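Local atomic coordinates of uncharacterized protein MJ1460 (Methanocaldococcus jannaschii DSM 2661, PDB entry 2OSO), a protein that is of unknown function but binds a zinc ion and carries a V4R domain, a fold that in related proteins probably serves to bind small molecules. Residues P97-S103 and K150-K156; I69-K73 and L84-E88; Y54-F60 and F119-A125. The protein carries 3 engineered substitutions. All coordinates share one frame; numbering follows the deposited sequence.

Contact 1 of 3, residues P97-S103 and K150-K156; sequences PYKIKLS and KCVFEVK. With ZN (zinc ion), chain B.
The two central strands of a four-stranded antiparallel sheet pair here, both within the V4R region, and the second of them delivers a zinc ligand. Strands 98-103 and 151-156 run antiparallel with Y98–V155, I100–F153 and L102–C151 as hydrogen-bonded pairs; each pair exchanges two backbone bonds, as in I100 N to F153 O (2.9 Å) and F153 N to I100 O (2.8 Å). Y98, I100, L102, C151, F153 and V155 share one face of the sheet, against which helix 118-132 packs through I120, L124 and L128. On it CD1 of I100 meets CG2 of V155 at 3.8 Å, while the F153 ring turns its edge to I100 O and to CB of L102, which is 3.8 Å from CE1. On the other face CD of K101 runs alongside V152, 3.9 Å from its CG2, and K99 bends at its last torsion (chi4 -75°) to bring NZ within 3.5 Å of E154 OE2 in a salt bridge. K150 reaches past S103 to a salt bridge with E85 on strand 83-85. C151 SG, anti to its carbonyl carbon (chi1 -54°), binds zinc at 2.3 Å; H117, E140 and C143 complete the site. With its backbone bonded to L102 through both N and O, C151 is held in place as a ligand, and the metal's charge probably keeps its sulfur in the thiolate form.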
loop_
_atom_site.group_PDB
_atom_site.type_symbol
_atom_site.label_atom_id
_atom_site.label_comp_id
_atom_site.label_asym_id
_atom_site.label_seq_id
_atom_site.Cartn_x
_atom_site.Cartn_y
_atom_site.Cartn_z
ATOM N N PRO A 97 4.487 12.543 -29.319
ATOM C CA PRO A 97 3.883 11.908 -28.139
ATOM C C PRO A 97 2.768 10.908 -28.485
ATOM O O PRO A 97 2.131 11.023 -29.542
ATOM C CB PRO A 97 3.324 13.109 -27.371
ATOM C CG PRO A 97 3.072 14.132 -28.398
ATOM C CD PRO A 97 4.085 13.955 -29.453
ATOM N N TYR A 98 2.553 9.941 -27.603
ATOM C CA TYR A 98 1.523 8.930 -27.757
ATOM C C TYR A 98 0.426 9.157 -26.741
ATOM O O TYR A 98 0.532 10.016 -25.862
ATOM C CB TYR A 98 2.125 7.517 -27.527
ATOM C CG TYR A 98 3.483 7.297 -28.168
ATOM C CD1 TYR A 98 3.607 7.159 -29.542
ATOM C CD2 TYR A 98 4.639 7.198 -27.394
ATOM C CE1 TYR A 98 4.808 6.987 -30.136
ATOM C CE2 TYR A 98 5.887 6.997 -27.981
ATOM C CZ TYR A 98 5.969 6.891 -29.379
ATOM O OH TYR A 98 7.160 6.677 -30.035
ATOM N N LYS A 99 -0.629 8.369 -26.851
ATOM C CA LYS A 99 -1.712 8.409 -25.900
ATOM C C LYS A 99 -2.022 6.999 -25.535
ATOM O O LYS A 99 -2.043 6.129 -26.394
ATOM C CB LYS A 99 -2.959 9.080 -26.478
ATOM C CG LYS A 99 -2.786 10.585 -26.657
ATOM C CD LYS A 99 -4.117 11.277 -26.661
ATOM C CE LYS A 99 -4.091 12.628 -27.383
ATOM N NZ LYS A 99 -3.433 13.690 -26.593
ATOM N N ILE A 100 -2.248 6.784 -24.252
ATOM C CA ILE A 100 -2.705 5.507 -23.743
ATOM C C ILE A 100 -3.854 5.746 -22.757
ATOM O O ILE A 100 -3.974 6.807 -22.151
ATOM C CB ILE A 100 -1.531 4.687 -23.105
ATOM C CG1 ILE A 100 -0.990 5.306 -21.858
ATOM C CG2 ILE A 100 -0.352 4.613 -24.043
ATOM C CD1 ILE A 100 0.400 4.640 -21.468
ATOM N N LYS A 101 -4.717 4.755 -22.613
ATOM C CA LYS A 101 -5.904 4.938 -21.804
ATOM C C LYS A 101 -5.970 3.870 -20.723
ATOM O O LYS A 101 -5.465 2.758 -20.878
ATOM C CB LYS A 101 -7.154 4.923 -22.668
ATOM C CG LYS A 101 -7.200 5.964 -23.847
ATOM C CD LYS A 101 -8.686 6.199 -24.269
ATOM C CE LYS A 101 -8.902 6.998 -25.594
ATOM N NZ LYS A 101 -10.363 6.972 -26.070
ATOM N N LEU A 102 -6.605 4.219 -19.620
ATOM C CA LEU A 102 -6.963 3.251 -18.605
ATOM C C LEU A 102 -8.504 3.164 -18.305
ATOM O O LEU A 102 -9.212 4.167 -18.065
ATOM C CB LEU A 102 -6.112 3.494 -17.358
ATOM C CG LEU A 102 -6.253 2.523 -16.181
ATOM C CD1 LEU A 102 -5.649 1.122 -16.422
ATOM C CD2 LEU A 102 -5.598 3.212 -14.966
ATOM N N SER A 103 -9.025 1.945 -18.441
ATOM C CA SER A 103 -10.421 1.606 -18.111
ATOM C C SER A 103 -10.501 0.922 -16.742
ATOM O O SER A 103 -9.637 0.127 -16.406
ATOM C CB SER A 103 -10.980 0.602 -19.121
ATOM O OG SER A 103 -11.628 1.281 -20.161
ATOM N N LYS A 150 -12.926 6.863 -19.280
ATOM C CA LYS A 150 -11.620 6.248 -19.223
ATOM C C LYS A 150 -10.658 7.356 -18.827
ATOM O O LYS A 150 -10.930 8.528 -19.103
ATOM C CB LYS A 150 -11.229 5.702 -20.608
ATOM C CG LYS A 150 -12.189 4.666 -21.192
ATOM C CD LYS A 150 -11.606 4.050 -22.422
ATOM C CE LYS A 150 -12.559 3.120 -23.105
ATOM N NZ LYS A 150 -11.987 2.843 -24.434
ATOM N N CYS A 151 -9.550 7.005 -18.173
ATOM C CA CYS A 151 -8.446 7.958 -17.988
ATOM C C CYS A 151 -7.574 7.945 -19.242
ATOM O O CYS A 151 -7.418 6.885 -19.875
ATOM C CB CYS A 151 -7.617 7.631 -16.768
ATOM S SG CYS A 151 -8.506 7.441 -15.129
ATOM N N VAL A 152 -6.992 9.097 -19.564
ATOM C CA VAL A 152 -6.139 9.275 -20.725
ATOM C C VAL A 152 -4.816 9.918 -20.322
ATOM O O VAL A 152 -4.770 10.966 -19.676
ATOM C CB VAL A 152 -6.808 10.108 -21.807
ATOM C CG1 VAL A 152 -5.862 10.277 -23.013
ATOM C CG2 VAL A 152 -8.143 9.500 -22.230
ATOM N N PHE A 153 -3.747 9.262 -20.757
ATOM C CA PHE A 153 -2.376 9.675 -20.476
ATOM C C PHE A 153 -1.637 10.016 -21.777
ATOM O O PHE A 153 -1.622 9.224 -22.728
ATOM C CB PHE A 153 -1.639 8.566 -19.739
ATOM C CG PHE A 153 -2.317 8.103 -18.438
ATOM C CD1 PHE A 153 -3.303 7.105 -18.465
ATOM C CD2 PHE A 153 -1.940 8.626 -17.213
ATOM C CE1 PHE A 153 -3.912 6.644 -17.270
ATOM C CE2 PHE A 153 -2.574 8.188 -15.998
ATOM C CZ PHE A 153 -3.522 7.168 -16.035
ATOM N N GLU A 154 -0.997 11.180 -21.764
ATOM C CA GLU A 154 -0.095 11.663 -22.811
ATOM C C GLU A 154 1.348 11.185 -22.498
ATOM O O GLU A 154 1.853 11.446 -21.377
ATOM C CB GLU A 154 -0.123 13.182 -22.721
ATOM C CG GLU A 154 -0.040 13.969 -23.938
ATOM C CD GLU A 154 -0.664 15.356 -23.676
ATOM O OE1 GLU A 154 -0.290 15.974 -22.624
ATOM O OE2 GLU A 154 -1.569 15.780 -24.434
ATOM N N VAL A 155 1.981 10.471 -23.447
ATOM C CA VAL A 155 3.340 9.911 -23.264
ATOM C C VAL A 155 4.326 10.646 -24.152
ATOM O O VAL A 155 4.186 10.629 -25.382
ATOM C CB VAL A 155 3.435 8.384 -23.605
ATOM C CG1 VAL A 155 4.887 7.835 -23.341
ATOM C CG2 VAL A 155 2.413 7.588 -22.829
ATOM N N LYS A 156 5.346 11.235 -23.533
ATOM C CA LYS A 156 6.341 12.053 -24.198
ATOM C C LYS A 156 7.722 11.502 -23.952
ATOM O O LYS A 156 8.085 11.133 -22.837
ATOM C CB LYS A 156 6.331 13.463 -23.659
ATOM C CG LYS A 156 5.167 14.313 -24.145
ATOM C CD LYS A 156 5.093 15.634 -23.373
ATOM C CE LYS A 156 4.733 15.423 -21.889
ATOM N NZ LYS A 156 3.617 14.424 -21.604
HETATM ZN ZN ZN B . -7.470 9.014 -13.825
#

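Contact 2 of 3, residues I69-K73 and L84-E88; sequences IEELK and LEIDE
K73 and I86 meet because the lysine, its CG anti to the carbonyl carbon (chi1 -67°), runs fully extended beyond CG and carries its ammonium from helix 69-79 across to the chain that leaves strand 83-85. There NZ donates to I86 O at 2.8 Å, in the carbonyl plane, and CE lies 3.9 Å from CB of the same isoleucine. I69 has CG2 anti to its backbone N and sets that methyl against I86, 3.8 Å from its CB. CG of L72 packs on CD2 of L84 (3.7 Å), and the L72 side chain crosses that of I86 at about a right angle, CD2 meeting CD1. I69, L72 and L84 also rest on F132, C127, I131 and L124 of helix 118-132, and I86 on I100, so the contact fastens helix 69-79 to the outer strand 83-85 of the sheet and to the turn that follows it.

At the N-terminal end of helix 69-79, the E88 side chain runs past I69 in the opposite direction, its OE1 3.6 Å from CB of I69. Its carboxylate takes one water on each oxygen: the water on OE2 accepts from I69 N, and the one on OE1, at 2.8 Å, accepts from E70 N. One turn further along, a water donates to K73 O and accepts from L84 N, while another accepts from both K73 NZ and I86 N. E70 OE1, 3.7 Å from K73 NZ, adds a long salt bridge within the helix. A negative group joined through water to the first amides of helix 69-79 would probably offset the partial positive charge at its start, and the lysine satisfies a backbone carbonyl beyond the strand, so polar bonds border the apolar centre.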
loop_
_atom_site.group_PDB
_atom_site.type_symbol
_atom_site.label_atom_id
_atom_site.label_comp_id
_atom_site.label_asym_id
_atom_site.label_seq_id
_atom_site.Cartn_x
_atom_site.Cartn_y
_atom_site.Cartn_z
ATOM N N ILE A 69 4.910 -4.510 -23.807
ATOM C CA ILE A 69 3.598 -3.921 -23.568
ATOM C C ILE A 69 2.631 -4.992 -23.092
ATOM O O ILE A 69 1.835 -4.734 -22.212
ATOM C CB ILE A 69 3.061 -3.212 -24.829
ATOM C CG1 ILE A 69 3.923 -2.002 -25.197
ATOM C CG2 ILE A 69 1.607 -2.795 -24.682
ATOM C CD1 ILE A 69 4.118 -0.983 -24.183
ATOM N N GLU A 70 2.731 -6.234 -23.588
ATOM C CA GLU A 70 1.723 -7.215 -23.165
ATOM C C GLU A 70 1.868 -7.478 -21.656
ATOM O O GLU A 70 0.884 -7.555 -20.927
ATOM C CB GLU A 70 1.768 -8.497 -24.018
ATOM C CG GLU A 70 0.372 -9.117 -24.354
ATOM C CD GLU A 70 -0.753 -8.084 -24.734
ATOM O OE1 GLU A 70 -0.537 -7.171 -25.586
ATOM O OE2 GLU A 70 -1.874 -8.202 -24.163
ATOM N N GLU A 71 3.114 -7.569 -21.189
ATOM C CA GLU A 71 3.426 -7.774 -19.791
ATOM C C GLU A 71 2.990 -6.573 -18.929
ATOM O O GLU A 71 2.485 -6.754 -17.818
ATOM C CB GLU A 71 4.942 -8.061 -19.630
ATOM C CG GLU A 71 5.293 -8.567 -18.269
ATOM C CD GLU A 71 6.704 -9.227 -18.160
ATOM O OE1 GLU A 71 7.539 -9.164 -19.081
ATOM O OE2 GLU A 71 6.966 -9.801 -17.094
ATOM N N LEU A 72 3.163 -5.367 -19.449
ATOM C CA LEU A 72 2.656 -4.155 -18.774
ATOM C C LEU A 72 1.140 -4.239 -18.529
ATOM O O LEU A 72 0.627 -3.903 -17.434
ATOM C CB LEU A 72 3.006 -2.913 -19.606
ATOM C CG LEU A 72 2.603 -1.513 -19.097
ATOM C CD1 LEU A 72 2.782 -1.327 -17.599
ATOM C CD2 LEU A 72 3.369 -0.464 -19.854
ATOM N N LYS A 73 0.420 -4.663 -19.570
ATOM C CA LYS A 73 -1.028 -4.814 -19.499
ATOM C C LYS A 73 -1.429 -5.850 -18.438
ATOM O O LYS A 73 -2.427 -5.650 -17.695
ATOM C CB LYS A 73 -1.605 -5.178 -20.872
ATOM C CG LYS A 73 -1.486 -4.055 -21.949
ATOM C CD LYS A 73 -1.991 -4.547 -23.319
ATOM C CE LYS A 73 -2.045 -3.430 -24.345
ATOM N NZ LYS A 73 -2.261 -3.878 -25.783
ATOM N N LEU A 84 -5.547 -1.502 -19.304
ATOM C CA LEU A 84 -4.685 -0.549 -19.944
ATOM C C LEU A 84 -4.832 -0.738 -21.471
ATOM O O LEU A 84 -4.706 -1.834 -21.979
ATOM C CB LEU A 84 -3.246 -0.830 -19.476
ATOM C CG LEU A 84 -2.162 0.230 -19.475
ATOM C CD1 LEU A 84 -2.658 1.534 -18.871
ATOM C CD2 LEU A 84 -0.852 -0.311 -18.757
ATOM N N GLU A 85 -5.152 0.344 -22.170
ATOM C CA GLU A 85 -5.314 0.342 -23.619
ATOM C C GLU A 85 -4.084 0.989 -24.249
ATOM O O GLU A 85 -3.871 2.192 -24.124
ATOM C CB GLU A 85 -6.607 1.071 -24.015
ATOM C CG GLU A 85 -7.846 0.447 -23.397
ATOM C CD GLU A 85 -9.173 1.158 -23.713
ATOM O OE1 GLU A 85 -9.226 2.121 -24.522
ATOM O OE2 GLU A 85 -10.179 0.720 -23.116
ATOM N N ILE A 86 -3.279 0.170 -24.919
ATOM C CA ILE A 86 -2.036 0.605 -25.595
ATOM C C ILE A 86 -1.951 -0.127 -26.922
ATOM O O ILE A 86 -1.974 -1.359 -26.944
ATOM C CB ILE A 86 -0.740 0.241 -24.787
ATOM C CG1 ILE A 86 -0.938 0.457 -23.272
ATOM C CG2 ILE A 86 0.473 0.986 -25.345
ATOM C CD1 ILE A 86 0.376 0.433 -22.418
ATOM N N ASP A 87 -1.863 0.628 -28.015
ATOM C CA ASP A 87 -1.617 0.083 -29.345
ATOM C C ASP A 87 -0.111 0.068 -29.594
ATOM O O ASP A 87 0.464 1.065 -30.016
ATOM C CB ASP A 87 -2.321 0.956 -30.376
ATOM C CG ASP A 87 -2.304 0.345 -31.805
ATOM O OD1 ASP A 87 -1.457 -0.534 -32.070
ATOM O OD2 ASP A 87 -3.148 0.760 -32.648
ATOM N N GLU A 88 0.513 -1.081 -29.368
ATOM C CA GLU A 88 1.958 -1.237 -29.487
ATOM C C GLU A 88 2.517 -1.071 -30.911
ATOM O O GLU A 88 3.575 -0.475 -31.117
ATOM C CB GLU A 88 2.299 -2.627 -28.993
ATOM C CG GLU A 88 3.688 -3.078 -29.249
ATOM C CD GLU A 88 3.952 -4.404 -28.582
ATOM O OE1 GLU A 88 3.006 -4.966 -27.975
ATOM O OE2 GLU A 88 5.092 -4.865 -28.661
HETATM O O HOH W 1 6.602 -3.908 -26.301
HETATM O O HOH W 2 3.972 -6.984 -26.210
HETATM O O HOH W 3 -4.446 -4.039 -18.006
HETATM O O HOH W 4 -4.854 -2.328 -25.934
#

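Contact 3 of 3, residues Y54-F60 and F119-A125; sequences YEIGEEF and FIAGILA
Y54 reaches G122 although its CB starts away from the partner helix: with CG anti to the backbone N (chi1 -177°), the ring turns back over G122. CG lies 4.2 Å from G122 CA, and CD1 3.5 Å from G122 N. CE1 is 3.6 Å from G122 N and also touches CB of A121. G122 CA sits over the ring face in a CH-pi contact, 4.0 Å from the centroid. At the tip OH touches CB of A125 at 3.6 Å and hydrogen-bonds with the backbone N of V138 on strand 135-142. Replacing Y54 by an alanine would probably uncover the G122 backbone and leave V138 N without this partner. Segments 54-60 and 119-125, of helices 53-64 and 118-132, cross at -39° with axes 6.3 Å apart, a close glycine-to-glycine crossing in which G57 and G122 meet CA to CA at 4.1 Å; a CB on either would clash with the backbone opposite. Weak CA-H...O contacts accompany the crossing, as from I123 CA to G57 O. Beyond it the edge of F119 points at the face of F60 in a T-shaped pair, planes at 73°, with CD1 of I123 over a face of F119, near its rim, and 3.9 Å from CD1 of F60; F36 of the second subunit meets F119 edge-to-face.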
loop_
_atom_site.group_PDB
_atom_site.type_symbol
_atom_site.label_atom_id
_atom_site.label_comp_id
_atom_site.label_asym_id
_atom_site.label_seq_id
_atom_site.Cartn_x
_atom_site.Cartn_y
_atom_site.Cartn_z
ATOM N N TYR A 54 4.043 10.596 -8.080
ATOM C CA TYR A 54 4.570 10.373 -9.428
ATOM C C TYR A 54 5.981 9.801 -9.381
ATOM O O TYR A 54 6.282 8.798 -10.023
ATOM C CB TYR A 54 4.576 11.678 -10.185
ATOM C CG TYR A 54 5.040 11.544 -11.621
ATOM C CD1 TYR A 54 4.170 11.152 -12.599
ATOM C CD2 TYR A 54 6.338 11.838 -11.983
ATOM C CE1 TYR A 54 4.575 11.004 -13.925
ATOM C CE2 TYR A 54 6.764 11.697 -13.328
ATOM C CZ TYR A 54 5.860 11.298 -14.294
ATOM O OH TYR A 54 6.240 11.127 -15.635
ATOM N N GLU A 55 6.856 10.412 -8.626
ATOM C CA GLU A 55 8.223 9.908 -8.574
ATOM C C GLU A 55 8.341 8.514 -7.957
ATOM O O GLU A 55 9.070 7.663 -8.459
ATOM C CB GLU A 55 9.111 10.912 -7.860
ATOM C CG GLU A 55 9.267 12.189 -8.648
ATOM C CD GLU A 55 9.955 13.259 -7.843
ATOM O OE1 GLU A 55 10.987 12.924 -7.186
ATOM O OE2 GLU A 55 9.455 14.416 -7.890
ATOM N N ILE A 56 7.572 8.239 -6.907
ATOM C CA ILE A 56 7.465 6.886 -6.391
ATOM C C ILE A 56 6.908 5.863 -7.403
ATOM O O ILE A 56 7.380 4.731 -7.482
ATOM C CB ILE A 56 6.645 6.849 -5.038
ATOM C CG1 ILE A 56 7.243 7.788 -3.985
ATOM C CG2 ILE A 56 6.574 5.413 -4.490
ATOM C CD1 ILE A 56 8.625 7.275 -3.456
ATOM N N GLY A 57 5.866 6.216 -8.143
ATOM C CA GLY A 57 5.373 5.407 -9.256
ATOM C C GLY A 57 6.437 5.125 -10.301
ATOM O O GLY A 57 6.603 3.970 -10.720
ATOM N N GLU A 58 7.224 6.137 -10.663
ATOM C CA GLU A 58 8.391 5.880 -11.559
ATOM C C GLU A 58 9.270 4.772 -11.047
ATOM O O GLU A 58 9.601 3.841 -11.775
ATOM C CB GLU A 58 9.255 7.127 -11.811
ATOM C CG GLU A 58 8.515 8.265 -12.521
ATOM C CD GLU A 58 9.415 9.449 -12.734
ATOM O OE1 GLU A 58 9.563 10.229 -11.779
ATOM O OE2 GLU A 58 9.972 9.587 -13.846
ATOM N N GLU A 59 9.646 4.850 -9.770
ATOM C CA GLU A 59 10.529 3.820 -9.171
ATOM C C GLU A 59 9.861 2.447 -9.069
ATOM O O GLU A 59 10.506 1.448 -9.262
ATOM C CB GLU A 59 11.011 4.246 -7.768
ATOM C CG GLU A 59 11.863 5.477 -7.755
ATOM C CD GLU A 59 13.243 5.292 -8.400
ATOM O OE1 GLU A 59 13.659 4.180 -8.832
ATOM O OE2 GLU A 59 13.922 6.321 -8.480
ATOM N N PHE A 60 8.572 2.451 -8.743
ATOM C CA PHE A 60 7.713 1.271 -8.670
ATOM C C PHE A 60 7.697 0.565 -10.023
ATOM O O PHE A 60 7.997 -0.633 -10.097
ATOM C CB PHE A 60 6.332 1.715 -8.231
ATOM C CG PHE A 60 5.444 0.620 -7.738
ATOM C CD1 PHE A 60 4.678 -0.091 -8.624
ATOM C CD2 PHE A 60 5.312 0.375 -6.354
ATOM C CE1 PHE A 60 3.785 -1.064 -8.173
ATOM C CE2 PHE A 60 4.472 -0.568 -5.898
ATOM C CZ PHE A 60 3.692 -1.312 -6.794
ATOM N N PHE A 119 0.283 8.523 -9.187
ATOM C CA PHE A 119 1.037 7.258 -8.950
ATOM C C PHE A 119 1.018 6.363 -10.192
ATOM O O PHE A 119 2.074 5.930 -10.661
ATOM C CB PHE A 119 0.503 6.540 -7.692
ATOM C CG PHE A 119 1.157 5.234 -7.403
ATOM C CD1 PHE A 119 2.516 5.181 -7.116
ATOM C CD2 PHE A 119 0.419 4.069 -7.318
ATOM C CE1 PHE A 119 3.121 3.958 -6.863
ATOM C CE2 PHE A 119 1.050 2.864 -7.025
ATOM C CZ PHE A 119 2.395 2.838 -6.766
ATOM N N ILE A 120 -0.155 6.134 -10.783
ATOM C CA ILE A 120 -0.262 5.323 -12.019
ATOM C C ILE A 120 0.552 5.951 -13.198
ATOM O O ILE A 120 1.253 5.262 -13.952
ATOM C CB ILE A 120 -1.777 5.082 -12.433
ATOM C CG1 ILE A 120 -2.452 4.038 -11.507
ATOM C CG2 ILE A 120 -1.845 4.722 -13.943
ATOM C CD1 ILE A 120 -3.973 3.836 -11.696
ATOM N N ALA A 121 0.521 7.267 -13.309
ATOM C CA ALA A 121 1.214 7.991 -14.377
ATOM C C ALA A 121 2.727 7.791 -14.230
ATOM O O ALA A 121 3.409 7.543 -15.217
ATOM C CB ALA A 121 0.815 9.523 -14.400
ATOM N N GLY A 122 3.219 7.816 -12.992
ATOM C CA GLY A 122 4.619 7.521 -12.689
ATOM C C GLY A 122 4.954 6.105 -13.047
ATOM O O GLY A 122 6.049 5.790 -13.633
ATOM N N ILE A 123 4.079 5.202 -12.631
ATOM C CA ILE A 123 4.313 3.767 -12.943
ATOM C C ILE A 123 4.514 3.591 -14.461
ATOM O O ILE A 123 5.431 2.920 -14.911
ATOM C CB ILE A 123 3.189 2.884 -12.508
ATOM C CG1 ILE A 123 3.159 2.783 -10.957
ATOM C CG2 ILE A 123 3.416 1.456 -13.083
ATOM C CD1 ILE A 123 1.897 2.032 -10.457
ATOM N N LEU A 124 3.665 4.233 -15.224
ATOM C CA LEU A 124 3.664 4.118 -16.691
ATOM C C LEU A 124 4.946 4.677 -17.278
ATOM O O LEU A 124 5.529 4.074 -18.164
ATOM C CB LEU A 124 2.439 4.823 -17.280
ATOM C CG LEU A 124 1.122 4.062 -17.145
ATOM C CD1 LEU A 124 -0.016 4.983 -17.586
ATOM C CD2 LEU A 124 1.124 2.742 -17.897
ATOM N N ALA A 125 5.432 5.786 -16.735
ATOM C CA ALA A 125 6.690 6.354 -17.191
ATOM C C ALA A 125 7.849 5.417 -16.934
ATOM O O ALA A 125 8.732 5.257 -17.790
ATOM C CB ALA A 125 6.962 7.723 -16.509
#

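In the fold
Contact 3 lies deepest, near the chain centre, and is made largely of glycine backbone, aromatic rings and small aliphatic groups, without a hydrogen bond between its segments; contact 2 is also buried but bordered by waters and charges, and contact 1 has one buried face and one where K99 and K101 flank V152 and E154. Helix 118-132 ties them together: I120 and L124, on the side of segment 119-125 turned from helix 53-64, pack on I100, L102 and F153 of contact 1, and L124 also meets L84 of contact 2. Contacts 1 and 2 share the sheet, E85 joining K101 through the backbone and K150 by a salt bridge. The second subunit touches contact 3; zinc is bound at contact 1.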